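Local coordinates for possible HxlR family transcriptional factor (Thermoplasma volcanium, PDB 3DF8), which probably binds DNA as a winged helix-turn-helix transcriptional regulator of the HxlR family, with two copies in the assembly, at residues Leu31-Leu36 against Tyr83-Lys88. Sequence-based numbering, arbitrary orientation.
Sequences LIISVL and YALTEK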
loop_
_atom_site.group_PDB
_atom_site.type_symbol
_atom_site.label_atom_id
_atom_site.label_comp_id
_atom_site.label_asym_id
_atom_site.label_seq_id
_atom_site.Cartn_x
_atom_site.Cartn_y
_atom_site.Cartn_z
ATOM N N LEU A 31 3.618 6.189 4.487
ATOM C CA LEU A 31 4.108 6.757 5.755
ATOM C C LEU A 31 3.825 8.264 5.832
ATOM O O LEU A 31 3.508 8.756 6.926
ATOM C CB LEU A 31 5.577 6.492 5.928
ATOM C CG LEU A 31 5.949 5.024 6.207
ATOM C CD1 LEU A 31 7.491 4.899 6.176
ATOM C CD2 LEU A 31 5.282 4.508 7.481
ATOM N N ILE A 32 3.973 8.991 4.718
ATOM C CA ILE A 32 3.660 10.448 4.713
ATOM C C ILE A 32 2.160 10.648 5.049
ATOM O O ILE A 32 1.803 11.466 5.921
ATOM C CB ILE A 32 4.024 11.093 3.382
ATOM C CG1 ILE A 32 5.570 11.112 3.228
ATOM C CG2 ILE A 32 3.431 12.509 3.315
ATOM C CD1 ILE A 32 6.124 11.340 1.763
ATOM N N ILE A 33 1.287 9.936 4.344
ATOM C CA ILE A 33 -0.156 9.989 4.658
ATOM C C ILE A 33 -0.431 9.672 6.118
ATOM O O ILE A 33 -1.214 10.347 6.760
ATOM C CB ILE A 33 -0.985 9.072 3.713
ATOM C CG1 ILE A 33 -0.841 9.601 2.265
ATOM C CG2 ILE A 33 -2.455 8.882 4.202
ATOM C CD1 ILE A 33 -1.379 8.644 1.164
ATOM N N SER A 34 0.225 8.632 6.631
ATOM C CA SER A 34 0.020 8.238 8.034
ATOM C C SER A 34 0.466 9.330 9.023
ATOM O O SER A 34 -0.272 9.684 9.986
ATOM C CB SER A 34 0.789 6.952 8.281
ATOM O OG SER A 34 0.355 5.932 7.377
ATOM N N VAL A 35 1.650 9.883 8.822
ATOM C CA VAL A 35 2.141 10.855 9.814
ATOM C C VAL A 35 1.342 12.160 9.730
ATOM O O VAL A 35 1.184 12.840 10.726
ATOM C CB VAL A 35 3.687 11.086 9.788
ATOM C CG1 VAL A 35 4.432 9.798 10.143
ATOM C CG2 VAL A 35 4.169 11.680 8.440
ATOM N N LEU A 36 0.829 12.500 8.537
ATOM C CA LEU A 36 0.055 13.751 8.399
ATOM C C LEU A 36 -1.221 13.736 9.239
ATOM O O LEU A 36 -1.818 14.790 9.574
ATOM C CB LEU A 36 -0.221 14.065 6.918
ATOM C CG LEU A 36 0.893 14.781 6.166
ATOM C CD1 LEU A 36 0.628 14.840 4.680
ATOM C CD2 LEU A 36 1.153 16.197 6.739
ATOM N N TYR A 83 1.113 21.534 6.449
ATOM C CA TYR A 83 0.519 20.553 5.547
ATOM C C TYR A 83 -0.528 19.766 6.341
ATOM O O TYR A 83 -0.410 19.560 7.552
ATOM C CB TYR A 83 1.627 19.612 5.009
ATOM C CG TYR A 83 2.794 20.344 4.295
ATOM C CD1 TYR A 83 2.815 20.456 2.905
ATOM C CD2 TYR A 83 3.833 20.948 5.018
ATOM C CE1 TYR A 83 3.883 21.158 2.241
ATOM C CE2 TYR A 83 4.886 21.648 4.364
ATOM C CZ TYR A 83 4.878 21.740 2.991
ATOM O OH TYR A 83 5.909 22.433 2.383
ATOM N N ALA A 84 -1.549 19.323 5.630
ATOM C CA ALA A 84 -2.598 18.540 6.228
ATOM C C ALA A 84 -3.222 17.673 5.143
ATOM O O ALA A 84 -3.189 17.989 3.950
ATOM C CB ALA A 84 -3.686 19.454 6.835
ATOM N N LEU A 85 -3.836 16.590 5.582
ATOM C CA LEU A 85 -4.624 15.764 4.672
ATOM C C LEU A 85 -5.932 16.491 4.316
ATOM O O LEU A 85 -6.580 17.154 5.165
ATOM C CB LEU A 85 -4.953 14.455 5.375
ATOM C CG LEU A 85 -3.743 13.554 5.632
ATOM C CD1 LEU A 85 -4.255 12.396 6.452
ATOM C CD2 LEU A 85 -3.129 13.066 4.307
ATOM N N THR A 86 -6.344 16.341 3.063
ATOM C CA THR A 86 -7.693 16.718 2.656
ATOM C C THR A 86 -8.689 15.655 3.130
ATOM O O THR A 86 -8.294 14.605 3.681
ATOM C CB THR A 86 -7.768 16.784 1.120
ATOM O OG1 THR A 86 -7.540 15.468 0.611
ATOM C CG2 THR A 86 -6.762 17.806 0.544
ATOM N N GLU A 87 -9.990 15.899 2.932
ATOM C CA GLU A 87 -11.003 14.871 3.219
ATOM C C GLU A 87 -10.658 13.567 2.515
ATOM O O GLU A 87 -10.707 12.497 3.125
ATOM C CB GLU A 87 -12.398 15.335 2.783
ATOM C CG GLU A 87 -13.455 14.290 3.052
ATOM C CD GLU A 87 -14.861 14.848 3.101
ATOM O OE1 GLU A 87 -15.065 16.051 2.793
ATOM O OE2 GLU A 87 -15.769 14.065 3.451
ATOM N N LYS A 88 -10.276 13.649 1.242
ATOM C CA LYS A 88 -9.847 12.414 0.517
ATOM C C LYS A 88 -8.611 11.757 1.140
ATOM O O LYS A 88 -8.578 10.521 1.278
ATOM C CB LYS A 88 -9.617 12.664 -0.970
ATOM C CG LYS A 88 -10.906 12.994 -1.763
ATOM C CD LYS A 88 -10.535 13.386 -3.159
ATOM C CE LYS A 88 -11.790 13.632 -4.001
ATOM N NZ LYS A 88 -11.425 14.229 -5.337
HETATM O O HOH W 1 -3.855 16.154 8.381
HETATM O O HOH W 2 -0.655 17.892 9.591
#
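Leu36 and Leu85 carry the apolar part of this contact, where helical residues Leu31-Leu36 meet strand residues Tyr83-Leu85 almost at right angles (97° between their directions). CB of Leu36 lies 3.8 Å from CG of Leu85, and the two side chains run across one another. With CG anti to its own carbonyl carbon (chi1 -68°), Leu85 sends its methyls to the helix: CD1 stops 3.7 Å from the carbonyl O of Ile33, while CD2 lies 4.2 Å from Ile33 CG2. The other end of Leu36 serves Tyr83, its CD2 sitting 3.9 Å from Tyr83 CB and near the Tyr83 carbonyl; the phenol ring itself leads away to Ile64 on helix 57-69. Val73 of the neighbouring strand touches both leucines, and Met90 of helix 87-108 also packs on Leu85. An alanine in place of Leu85 would probably leave Leu36 CB and Ile33 O without their apolar cover, opening a gap between helix and strand.

The polar link runs through water. One water donates to Leu36 O at 2.7 Å and accepts from Leu85 N at 2.8 Å. A second donates to Tyr83 O at 2.6 Å and, weakly, to the same Leu36 carbonyl.

Helix 29-36 is thus joined to the second strand of the two-stranded hairpin, the wing of this winged-helix fold, by leucine packing beside water-bridged backbone groups, so that Leu36 O, Leu85 N and Tyr83 O find their partners in water rather than in each other.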